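Local coordinates for protein terminal uridylyltransferase 1 (Trypanosoma brucei, PDB 5HZD) that adds uridine nucleotides from UTP to the 3' ends of guide RNAs, ribosomal RNAs and some mRNAs in mitochondrial RNA editing, at residues A242-E245 with A249-R252; V195-R200 with G227-W232; L213-S218 with D238-T243; M83-R88 with R277-N282. All blocks are in the same frame, centred on the assembly; numbering follows the deposited sequence. Where two conformers were deposited one is given.

Overall arrangement
Chain order starts with helix 80-100 of the catalytic palm region, whose 83-88 segment is joined by interaction 4 to the loop 277-282 ahead of strand 285-288. That closure spans 188 residues, and the other three contacts are nested inside it. Interaction 2 links the starts of strands 198-203 and 228-233, across the strand between them. Interaction 3 runs from helix 209-223 to strand 239-244, and its segments alternate with those of interaction 2, so the two cross. Interaction 1 follows interaction 2 in series. Interactions 1 and 3 pack helices on the four-stranded antiparallel sheet, and interaction 2 bridges two of its strands, while V251 touching P278 joins interaction 1 to interaction 4.

Interaction 1: residues A242-E245 with A249-R252; sequences ATLE and AAVR
Strand 239-244 ends at L244, and after a short turn the chain enters helix 247-254, bringing the CA atoms of L244 and A250 to 5.3 Å. No hydrogen bond spans the two segments; the contact is apolar and largely buried. L244 carries most of it. Its CB lies 3.8 Å from A249 CB, while CG sits over the peptide that joins A249 to A250, 3.7 Å from A250 CA. The CD2 branch reaches across to A250, 3.9 Å from its CB. With CG anti to the carbonyl carbon (chi1 -67°), the isobutyl group is laid against the first turns of the helix; its partners at 249 and 250 are both alanines, and it reaches the backbone between them. A short connection thus leads from an inner strand of the four-stranded antiparallel sheet into the helix that follows it, and the strand's last side chain packs on that helix. E245 CG also reaches A249 CB, at 4.1 Å, from a direction roughly at right angles to that of L244 CB, its chain running on extended to a carboxylate that makes a weak hydrogen bond with T226. Within the turn, S246 OG accepts from A249 N. L244 also rests on V228 of strand 228-233, whereas on the far side of the helix V251 touches Q92 of helix 80-100 and P278 of a loop.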
loop_
_atom_site.group_PDB
_atom_site.type_symbol
_atom_site.label_atom_id
_atom_site.label_comp_id
_atom_site.label_asym_id
_atom_site.label_seq_id
_atom_site.Cartn_x
_atom_site.Cartn_y
_atom_site.Cartn_z
ATOM N N ALA A 242 13.229 1.818 -33.724
ATOM C CA ALA A 242 14.428 1.389 -33.023
ATOM C C ALA A 242 14.064 0.285 -32.056
ATOM O O ALA A 242 13.062 0.380 -31.322
ATOM C CB ALA A 242 15.052 2.552 -32.265
ATOM N N THR A 243 14.882 -0.761 -32.055
ATOM C CA THR A 243 14.786 -1.810 -31.054
ATOM C C THR A 243 15.935 -1.647 -30.078
ATOM O O THR A 243 17.101 -1.582 -30.471
ATOM C CB THR A 243 14.852 -3.195 -31.698
ATOM O OG1 THR A 243 13.718 -3.355 -32.552
ATOM C CG2 THR A 243 14.820 -4.284 -30.625
ATOM N N LEU A 244 15.605 -1.583 -28.802
ATOM C CA LEU A 244 16.590 -1.327 -27.771
ATOM C C LEU A 244 16.842 -2.635 -27.043
ATOM O O LEU A 244 16.091 -3.585 -27.220
ATOM C CB LEU A 244 16.073 -0.259 -26.796
ATOM C CG LEU A 244 15.910 1.157 -27.380
ATOM C CD1 LEU A 244 17.131 1.558 -28.211
ATOM C CD2 LEU A 244 14.641 1.307 -28.199
ATOM N N GLU A 245 17.877 -2.670 -26.211
ATOM C CA GLU A 245 18.298 -3.932 -25.576
ATOM C C GLU A 245 17.329 -4.405 -24.494
ATOM O O GLU A 245 17.324 -5.592 -24.121
ATOM C CB GLU A 245 19.707 -3.787 -24.995
ATOM C CG GLU A 245 19.800 -2.855 -23.803
ATOM C CD GLU A 245 21.230 -2.639 -23.336
ATOM O OE1 GLU A 245 21.480 -1.647 -22.613
ATOM O OE2 GLU A 245 22.104 -3.462 -23.694
ATOM N N ALA A 249 15.639 0.489 -21.546
ATOM C CA ALA A 249 16.339 1.270 -22.564
ATOM C C ALA A 249 15.359 1.869 -23.568
ATOM O O ALA A 249 15.596 2.959 -24.082
ATOM C CB ALA A 249 17.396 0.421 -23.299
ATOM N N ALA A 250 14.262 1.170 -23.850
ATOM C CA ALA A 250 13.293 1.663 -24.818
ATOM C C ALA A 250 12.616 2.934 -24.306
ATOM O O ALA A 250 12.397 3.877 -25.064
ATOM C CB ALA A 250 12.266 0.600 -25.162
ATOM N N VAL A 251 12.287 2.978 -23.021
ATOM C CA VAL A 251 11.734 4.210 -22.461
ATOM C C VAL A 251 12.793 5.327 -22.384
ATOM O O VAL A 251 12.508 6.482 -22.672
ATOM C CB VAL A 251 11.091 3.933 -21.094
ATOM C CG1 VAL A 251 10.575 5.239 -20.478
ATOM C CG2 VAL A 251 9.958 2.911 -21.260
ATOM N N ARG A 252 14.016 4.971 -21.999
ATOM C CA ARG A 252 15.116 5.923 -21.947
ATOM C C ARG A 252 15.330 6.536 -23.337
ATOM O O ARG A 252 15.504 7.764 -23.449
ATOM C CB ARG A 252 16.370 5.237 -21.356
ATOM C CG ARG A 252 17.521 6.184 -20.967
ATOM C CD ARG A 252 18.651 5.433 -20.209
ATOM N NE ARG A 252 18.229 5.018 -18.869
ATOM C CZ ARG A 252 18.206 3.764 -18.424
ATOM N NH1 ARG A 252 18.606 2.760 -19.200
ATOM N NH2 ARG A 252 17.797 3.513 -17.182
#

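Interaction 2: residues V195-R200 with G227-W232; sequences VARSIR and GVQQVW
At one end of the four-stranded antiparallel sheet, Q229, one of the two residues of a classic beta bulge opposite T243 of strand 239-244, is met by R197; the other bulge residue is Q230. Strand 239-244 lies between the two segments, so the contact bridges next-nearest strands and is made by side chains alone. R197 stands just before strand 198-203. Its CG is wedged between the backbone N and the carbonyl carbon (chi1 52°), and from there the chain runs extended to NE, carrying the guanidinium across the middle strand. Q229 arrives from the other side, also extended, and the two chains cross at about a right angle, the guanidinium and amide planes standing 73° apart. The guanidinium's edge does the binding, with Q229 OE1 almost in its plane, but the amide oxygen is approached from above its own carbonyl plane. NH1 is held a second time by L244 O, a backbone carbonyl of the strand being bridged. Next to R197, S198 OG bonds to V194 O and to T243 OG1. The contact lies at the surface, and it rests on one nearly straight hydrogen bond, from R197 NH1 to Q229 OE1, 2.8 Å long with an angle of 166° at the hydrogen.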
loop_
_atom_site.group_PDB
_atom_site.type_symbol
_atom_site.label_atom_id
_atom_site.label_comp_id
_atom_site.label_asym_id
_atom_site.label_seq_id
_atom_site.Cartn_x
_atom_site.Cartn_y
_atom_site.Cartn_z
ATOM N N VAL A 195 9.089 -6.545 -29.657
ATOM C CA VAL A 195 8.124 -5.474 -29.918
ATOM C C VAL A 195 7.976 -4.534 -28.714
ATOM O O VAL A 195 7.878 -3.312 -28.859
ATOM C CB VAL A 195 6.749 -6.085 -30.267
ATOM C CG1 VAL A 195 5.727 -5.020 -30.468
ATOM C CG2 VAL A 195 6.864 -6.945 -31.519
ATOM N N ALA A 196 7.963 -5.113 -27.522
ATOM C CA ALA A 196 7.828 -4.321 -26.304
ATOM C C ALA A 196 9.037 -3.418 -26.037
ATOM O O ALA A 196 8.917 -2.400 -25.346
ATOM C CB ALA A 196 7.577 -5.232 -25.121
ATOM N N ARG A 197 10.202 -3.778 -26.569
ATOM C CA ARG A 197 11.372 -2.923 -26.403
ATOM C C ARG A 197 11.702 -2.166 -27.678
ATOM O O ARG A 197 12.830 -1.710 -27.858
ATOM C CB ARG A 197 12.590 -3.691 -25.874
ATOM C CG ARG A 197 12.949 -4.944 -26.644
ATOM C CD ARG A 197 13.910 -5.807 -25.821
ATOM N NE ARG A 197 14.118 -7.109 -26.447
ATOM C CZ ARG A 197 15.012 -7.342 -27.403
ATOM N NH1 ARG A 197 15.790 -6.361 -27.842
ATOM N NH2 ARG A 197 15.135 -8.557 -27.919
ATOM N N SER A 198 10.696 -1.994 -28.526
ATOM C CA SER A 198 10.842 -1.175 -29.731
ATOM C C SER A 198 9.972 0.072 -29.685
ATOM O O SER A 198 8.883 0.068 -29.102
ATOM C CB SER A 198 10.470 -1.972 -30.970
ATOM O OG SER A 198 11.286 -3.143 -31.057
ATOM N N ILE A 199 10.455 1.132 -30.320
ATOM C CA ILE A 199 9.726 2.401 -30.367
ATOM C C ILE A 199 9.736 2.947 -31.788
ATOM O O ILE A 199 10.493 2.487 -32.645
ATOM C CB ILE A 199 10.355 3.456 -29.428
ATOM C CG1 ILE A 199 11.808 3.710 -29.836
ATOM C CG2 ILE A 199 10.265 3.004 -27.960
ATOM C CD1 ILE A 199 12.532 4.700 -28.943
ATOM N N ARG A 200 8.907 3.949 -32.039
ATOM C CA ARG A 200 8.800 4.539 -33.346
ATOM C C ARG A 200 8.809 6.048 -33.209
ATOM O O ARG A 200 8.036 6.598 -32.431
ATOM C CB ARG A 200 7.459 4.159 -33.938
ATOM C CG ARG A 200 7.464 4.082 -35.420
ATOM C CD ARG A 200 7.223 2.646 -35.872
ATOM N NE ARG A 200 6.081 2.047 -35.191
ATOM C CZ ARG A 200 4.815 2.393 -35.399
ATOM N NH1 ARG A 200 4.511 3.350 -36.268
ATOM N NH2 ARG A 200 3.847 1.781 -34.728
ATOM N N GLY A 227 22.948 -0.170 -25.750
ATOM C CA GLY A 227 21.505 -0.005 -25.676
ATOM C C GLY A 227 20.729 -0.157 -26.973
ATOM O O GLY A 227 19.560 -0.505 -26.956
ATOM N N VAL A 228 21.355 0.127 -28.106
ATOM C CA VAL A 228 20.623 0.097 -29.363
ATOM C C VAL A 228 20.906 -1.175 -30.133
ATOM O O VAL A 228 22.053 -1.435 -30.517
ATOM C CB VAL A 228 20.990 1.282 -30.267
ATOM C CG1 VAL A 228 20.424 1.055 -31.662
ATOM C CG2 VAL A 228 20.492 2.589 -29.684
ATOM N N GLN A 229 19.871 -1.968 -30.385
ATOM C CA GLN A 229 20.064 -3.205 -31.139
ATOM C C GLN A 229 19.865 -3.038 -32.633
ATOM O O GLN A 229 20.612 -3.609 -33.422
ATOM C CB GLN A 229 19.163 -4.320 -30.616
ATOM C CG GLN A 229 19.582 -4.874 -29.285
ATOM C CD GLN A 229 18.750 -6.088 -28.900
ATOM O OE1 GLN A 229 17.869 -6.522 -29.658
ATOM N NE2 GLN A 229 19.025 -6.644 -27.724
ATOM N N GLN A 230 18.880 -2.238 -33.033
ATOM C CA GLN A 230 18.583 -2.087 -34.438
ATOM C C GLN A 230 17.868 -0.759 -34.623
ATOM O O GLN A 230 17.046 -0.381 -33.785
ATOM C CB GLN A 230 17.667 -3.210 -34.890
ATOM C CG GLN A 230 17.312 -3.143 -36.351
ATOM C CD GLN A 230 16.376 -4.252 -36.781
ATOM O OE1 GLN A 230 15.592 -4.779 -35.992
ATOM N NE2 GLN A 230 16.464 -4.618 -38.039
ATOM N N VAL A 231 18.209 -0.052 -35.685
ATOM C CA VAL A 231 17.524 1.179 -36.040
ATOM C C VAL A 231 17.223 1.109 -37.529
ATOM O O VAL A 231 18.100 0.708 -38.310
ATOM C CB VAL A 231 18.426 2.386 -35.794
ATOM C CG1 VAL A 231 17.852 3.603 -36.460
ATOM C CG2 VAL A 231 18.585 2.624 -34.302
ATOM N N TRP A 232 16.002 1.470 -37.933
ATOM C CA TRP A 232 15.661 1.478 -39.356
ATOM C C TRP A 232 14.643 2.555 -39.767
ATOM O O TRP A 232 13.821 2.988 -38.962
ATOM C CB TRP A 232 15.220 0.086 -39.810
ATOM C CG TRP A 232 13.918 -0.438 -39.234
ATOM C CD1 TRP A 232 12.730 -0.541 -39.900
ATOM C CD2 TRP A 232 13.689 -0.994 -37.918
ATOM N NE1 TRP A 232 11.776 -1.104 -39.087
ATOM C CE2 TRP A 232 12.333 -1.393 -37.866
ATOM C CE3 TRP A 232 14.494 -1.191 -36.782
ATOM C CZ2 TRP A 232 11.758 -1.958 -36.721
ATOM C CZ3 TRP A 232 13.917 -1.751 -35.634
ATOM C CH2 TRP A 232 12.558 -2.128 -35.616
#

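Interaction 3: residues L213-S218 with D238-T243; sequences LLLEGS and DMMSAT
M240 and L215 point their side chains at each other and meet tip to tip, the methionine from the sheet, the leucine from the helix. Two points of M240 touch the leucine's CD2 branch: CB and SD each lie 3.9 Å from L215 CD2. M240 CE lies 3.9 Å from L215 CG, so the thioether end rests against the leucine's branch point. M240 CG is anti to its backbone nitrogen (chi1 -170°) and the chain stays extended as far as SD, then bends at the last torsion (chi3 85°), which turns CE along the helix. E216 comes to the same sulfur obliquely and with its aliphatic part, CG standing 3.6 Å from M240 SD. Its extended chain carries the carboxylate past the methionine, and OE2 accepts a hydrogen bond from W233 NE1. Thus the glutamate offers methylene to the buried sulfur and its charge to the indole. V231 and W233 of one neighbouring strand and F201 of the other also touch M240, and P258 adds to the surroundings of L215. This is helix-on-sheet packing of an alpha+beta kind, helix 209-223 covering a face of the four-stranded antiparallel sheet.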
loop_
_atom_site.group_PDB
_atom_site.type_symbol
_atom_site.label_atom_id
_atom_site.label_comp_id
_atom_site.label_asym_id
_atom_site.label_seq_id
_atom_site.Cartn_x
_atom_site.Cartn_y
_atom_site.Cartn_z
ATOM N N LEU A 213 21.127 10.851 -39.132
ATOM C CA LEU A 213 22.272 10.564 -38.264
ATOM C C LEU A 213 22.149 11.253 -36.915
ATOM O O LEU A 213 22.565 10.702 -35.886
ATOM C CB LEU A 213 23.598 10.937 -38.941
ATOM C CG LEU A 213 23.978 10.059 -40.135
ATOM C CD1 LEU A 213 25.204 10.643 -40.817
ATOM C CD2 LEU A 213 24.254 8.640 -39.690
ATOM N N LEU A 214 21.545 12.434 -36.901
ATOM C CA LEU A 214 21.359 13.157 -35.651
ATOM C C LEU A 214 20.338 12.454 -34.776
ATOM O O LEU A 214 20.538 12.329 -33.565
ATOM C CB LEU A 214 20.965 14.629 -35.911
ATOM C CG LEU A 214 22.127 15.506 -36.389
ATOM C CD1 LEU A 214 21.656 16.889 -36.900
ATOM C CD2 LEU A 214 23.133 15.668 -35.270
ATOM N N LEU A 215 19.230 11.992 -35.358
ATOM C CA LEU A 215 18.220 11.313 -34.546
ATOM C C LEU A 215 18.787 10.019 -33.979
ATOM O O LEU A 215 18.603 9.708 -32.793
ATOM C CB LEU A 215 16.949 11.036 -35.359
ATOM C CG LEU A 215 15.809 10.291 -34.658
ATOM C CD1 LEU A 215 15.433 10.958 -33.318
ATOM C CD2 LEU A 215 14.564 10.109 -35.542
ATOM N N GLU A 216 19.459 9.245 -34.826
ATOM C CA GLU A 216 20.042 7.985 -34.350
ATOM C C GLU A 216 21.063 8.254 -33.250
ATOM O O GLU A 216 21.145 7.501 -32.256
ATOM C CB GLU A 216 20.706 7.240 -35.505
ATOM C CG GLU A 216 19.737 6.751 -36.559
ATOM C CD GLU A 216 20.441 6.142 -37.754
ATOM O OE1 GLU A 216 21.473 5.457 -37.542
ATOM O OE2 GLU A 216 19.966 6.355 -38.890
ATOM N N GLY A 217 21.828 9.324 -33.433
ATOM C CA GLY A 217 22.811 9.763 -32.456
ATOM C C GLY A 217 22.180 10.090 -31.117
ATOM O O GLY A 217 22.722 9.729 -30.071
ATOM N N SER A 218 21.048 10.792 -31.144
ATOM C CA SER A 218 20.323 11.133 -29.923
ATOM C C SER A 218 19.879 9.891 -29.179
ATOM O O SER A 218 19.962 9.821 -27.935
ATOM C CB SER A 218 19.101 11.991 -30.255
ATOM O OG SER A 218 19.499 13.303 -30.594
ATOM N N ASP A 238 10.453 9.506 -42.939
ATOM C CA ASP A 238 9.682 10.268 -41.949
ATOM C C ASP A 238 9.203 9.428 -40.784
ATOM O O ASP A 238 8.380 9.857 -39.971
ATOM C CB ASP A 238 8.527 11.069 -42.597
ATOM C CG ASP A 238 7.611 10.205 -43.458
ATOM O OD1 ASP A 238 7.715 8.956 -43.400
ATOM O OD2 ASP A 238 6.779 10.789 -44.187
ATOM N N MET A 239 9.757 8.225 -40.674
ATOM C CA MET A 239 9.546 7.415 -39.511
ATOM C C MET A 239 10.797 6.602 -39.261
ATOM O O MET A 239 11.324 5.969 -40.169
ATOM C CB MET A 239 8.343 6.487 -39.688
ATOM C CG MET A 239 8.171 5.571 -38.509
ATOM S SD MET A 239 6.817 4.421 -38.770
ATOM C CE MET A 239 7.382 3.578 -40.246
ATOM N N MET A 240 11.283 6.636 -38.032
ATOM C CA MET A 240 12.421 5.812 -37.642
ATOM C C MET A 240 11.977 4.879 -36.538
ATOM O O MET A 240 11.390 5.291 -35.547
ATOM C CB MET A 240 13.600 6.646 -37.131
ATOM C CG MET A 240 14.890 5.804 -36.947
ATOM S SD MET A 240 16.217 6.674 -36.084
ATOM C CE MET A 240 15.772 6.370 -34.367
ATOM N N SER A 241 12.270 3.597 -36.692
ATOM C CA SER A 241 11.981 2.644 -35.630
ATOM C C SER A 241 13.290 2.211 -34.986
ATOM O O SER A 241 14.337 2.235 -35.631
ATOM C CB SER A 241 11.277 1.413 -36.190
ATOM O OG SER A 241 10.113 1.770 -36.908
ATOM N N ALA A 242 13.229 1.818 -33.724
ATOM C CA ALA A 242 14.428 1.389 -33.023
ATOM C C ALA A 242 14.064 0.285 -32.056
ATOM O O ALA A 242 13.062 0.380 -31.322
ATOM C CB ALA A 242 15.052 2.552 -32.265
ATOM N N THR A 243 14.882 -0.761 -32.055
ATOM C CA THR A 243 14.786 -1.810 -31.054
ATOM C C THR A 243 15.935 -1.647 -30.078
ATOM O O THR A 243 17.101 -1.582 -30.471
ATOM C CB THR A 243 14.852 -3.195 -31.698
ATOM O OG1 THR A 243 13.718 -3.355 -32.552
ATOM C CG2 THR A 243 14.820 -4.284 -30.625
#

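Interaction 4: residues M83-R88 with R277-N282; sequences MQEAHR and RPELYN
A single carboxylate oxygen of E279 receives R88 side-on: NE donates to OE2 at 2.8 Å with an almost straight geometry (168°), and NH2 of R88 adds a longer, more bent bond to OE2 at 3.3 Å. OE2 lies in the guanidinium plane, yet both nitrogens reach it from the same face of the carboxylate, whose plane is turned 66° from the guanidinium. A water spans the same pair, accepting from R88 NH2 and donating to E279 OE2 at 2.8 Å. Beside the charged groups, the methylenes of E279 pack on the helix backbone, CB and CG each 3.6 Å from E85 O, and E279 CG is 4.0 Å from E85 CB. Bends in both chains set this up: R88 turns at chi3, laying one guanidinium face over Q84 O and E85 CA of its own helix, while E279 folds at chi2 (83°). Further out, E279 OE1 is taken by T247 OG1 and Q92 NE2, and Q92 OE1 receives L280 N, so helices 80-100 and 247-254 both fix the loop. The E85 carboxylate pairs with K82. Here the palm's helix 80-100 meets the loop leading to strand 285-288 of the central sheet. With both oxygens of E279 accepting hydrogen bonds and R88 close by, the carboxylate is probably ionised, its negative charge offset by R88 and stabilised by hydrogen bonds from water, T247 and Q92.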
loop_
_atom_site.group_PDB
_atom_site.type_symbol
_atom_site.label_atom_id
_atom_site.label_comp_id
_atom_site.label_asym_id
_atom_site.label_seq_id
_atom_site.Cartn_x
_atom_site.Cartn_y
_atom_site.Cartn_z
ATOM N N MET A 83 8.456 -9.488 -9.105
ATOM C CA MET A 83 8.898 -8.285 -8.400
ATOM C C MET A 83 9.816 -7.447 -9.286
ATOM O O MET A 83 9.751 -6.197 -9.279
ATOM C CB MET A 83 9.597 -8.663 -7.091
ATOM C CG MET A 83 10.231 -7.450 -6.406
ATOM S SD MET A 83 9.082 -6.388 -5.543
ATOM C CE MET A 83 9.113 -7.186 -3.924
ATOM N N GLN A 84 10.668 -8.114 -10.055
ATOM C CA GLN A 84 11.608 -7.369 -10.889
ATOM C C GLN A 84 10.908 -6.622 -12.031
ATOM O O GLN A 84 11.440 -5.620 -12.528
ATOM C CB GLN A 84 12.728 -8.284 -11.359
ATOM C CG GLN A 84 13.599 -8.712 -10.157
ATOM C CD GLN A 84 14.637 -9.747 -10.519
ATOM O OE1 GLN A 84 14.336 -10.742 -11.188
ATOM N NE2 GLN A 84 15.871 -9.524 -10.082
ATOM N N GLU A 85 9.684 -7.030 -12.403
ATOM C CA GLU A 85 8.926 -6.222 -13.338
ATOM C C GLU A 85 8.591 -4.853 -12.776
ATOM O O GLU A 85 8.644 -3.850 -13.512
ATOM C CB GLU A 85 7.636 -6.910 -13.777
ATOM C CG GLU A 85 7.905 -8.155 -14.575
ATOM C CD GLU A 85 6.624 -8.905 -14.944
ATOM O OE1 GLU A 85 5.538 -8.282 -14.907
ATOM O OE2 GLU A 85 6.730 -10.125 -15.248
ATOM N N ALA A 86 8.263 -4.791 -11.476
ATOM C CA ALA A 86 8.036 -3.497 -10.819
ATOM C C ALA A 86 9.340 -2.675 -10.760
ATOM O O ALA A 86 9.313 -1.460 -10.924
ATOM C CB ALA A 86 7.439 -3.689 -9.385
ATOM N N HIS A 87 10.465 -3.342 -10.530
ATOM C CA HIS A 87 11.767 -2.669 -10.557
ATOM C C HIS A 87 12.017 -2.007 -11.912
ATOM O O HIS A 87 12.511 -0.865 -11.989
ATOM C CB HIS A 87 12.918 -3.625 -10.272
ATOM C CG HIS A 87 12.896 -4.238 -8.904
ATOM N ND1 HIS A 87 13.870 -5.117 -8.495
ATOM C CD2 HIS A 87 12.057 -4.075 -7.854
ATOM C CE1 HIS A 87 13.620 -5.494 -7.252
ATOM N NE2 HIS A 87 12.529 -4.885 -6.841
ATOM N N ARG A 88 11.708 -2.721 -12.982
ATOM C CA ARG A 88 11.917 -2.151 -14.305
ATOM C C ARG A 88 10.979 -0.973 -14.530
ATOM O O ARG A 88 11.386 0.068 -15.089
ATOM C CB ARG A 88 11.740 -3.217 -15.370
ATOM C CG ARG A 88 12.827 -4.276 -15.255
ATOM C CD ARG A 88 12.966 -5.156 -16.477
ATOM N NE ARG A 88 11.863 -6.093 -16.572
ATOM C CZ ARG A 88 11.815 -7.274 -15.968
ATOM N NH1 ARG A 88 12.835 -7.706 -15.217
ATOM N NH2 ARG A 88 10.740 -8.040 -16.132
ATOM N N ARG A 277 3.950 -3.482 -24.527
ATOM C CA ARG A 277 4.724 -2.289 -24.178
ATOM C C ARG A 277 5.586 -2.533 -22.947
ATOM O O ARG A 277 5.417 -3.552 -22.245
ATOM C CB ARG A 277 3.729 -1.146 -23.908
ATOM C CG ARG A 277 2.990 -0.650 -25.168
ATOM C CD ARG A 277 1.975 0.441 -24.841
ATOM N NE ARG A 277 1.772 1.298 -26.007
ATOM C CZ ARG A 277 1.159 2.480 -25.956
ATOM N NH1 ARG A 277 0.659 2.906 -24.796
ATOM N NH2 ARG A 277 1.034 3.219 -27.057
ATOM N N PRO A 278 6.508 -1.601 -22.659
ATOM C CA PRO A 278 7.283 -1.656 -21.415
ATOM C C PRO A 278 6.414 -1.741 -20.136
ATOM O O PRO A 278 5.253 -1.282 -20.124
ATOM C CB PRO A 278 8.050 -0.332 -21.431
ATOM C CG PRO A 278 8.251 -0.064 -22.915
ATOM C CD PRO A 278 6.962 -0.506 -23.552
ATOM N N GLU A 279 6.984 -2.325 -19.087
ATOM C CA GLU A 279 6.284 -2.587 -17.807
ATOM C C GLU A 279 5.439 -1.427 -17.264
ATOM O O GLU A 279 4.310 -1.629 -16.784
ATOM C CB GLU A 279 7.295 -3.070 -16.752
ATOM C CG GLU A 279 7.841 -4.503 -16.977
ATOM C CD GLU A 279 9.010 -4.602 -17.961
ATOM O OE1 GLU A 279 9.430 -3.586 -18.584
ATOM O OE2 GLU A 279 9.541 -5.717 -18.145
ATOM N N LEU A 280 5.967 -0.205 -17.334
ATOM C CA LEU A 280 5.297 0.940 -16.729
ATOM C C LEU A 280 3.906 1.165 -17.335
ATOM O O LEU A 280 2.983 1.661 -16.660
ATOM C CB LEU A 280 6.179 2.186 -16.887
ATOM C CG LEU A 280 5.658 3.436 -16.193
ATOM C CD1 LEU A 280 5.683 3.274 -14.666
ATOM C CD2 LEU A 280 6.418 4.690 -16.606
ATOM N N TYR A 281 3.735 0.774 -18.590
ATOM C CA TYR A 281 2.447 0.976 -19.271
ATOM C C TYR A 281 1.400 -0.027 -18.823
ATOM O O TYR A 281 0.207 0.150 -19.072
ATOM C CB TYR A 281 2.609 0.834 -20.795
ATOM C CG TYR A 281 3.425 1.902 -21.447
ATOM C CD1 TYR A 281 2.816 3.031 -22.004
ATOM C CD2 TYR A 281 4.807 1.805 -21.515
ATOM C CE1 TYR A 281 3.576 4.012 -22.621
ATOM C CE2 TYR A 281 5.576 2.805 -22.122
ATOM C CZ TYR A 281 4.960 3.898 -22.665
ATOM O OH TYR A 281 5.769 4.843 -23.270
ATOM N N ASN A 282 1.829 -1.092 -18.166
ATOM C CA ASN A 282 0.985 -2.245 -17.942
ATOM C C ASN A 282 0.542 -2.409 -16.495
ATOM O O ASN A 282 -0.182 -3.350 -16.169
ATOM C CB ASN A 282 1.748 -3.505 -18.351
ATOM C CG ASN A 282 2.169 -3.478 -19.802
ATOM O OD1 ASN A 282 1.501 -2.875 -20.642
ATOM N ND2 ASN A 282 3.279 -4.146 -20.114
HETATM O O HOH W 1 8.460 -8.246 -18.046
#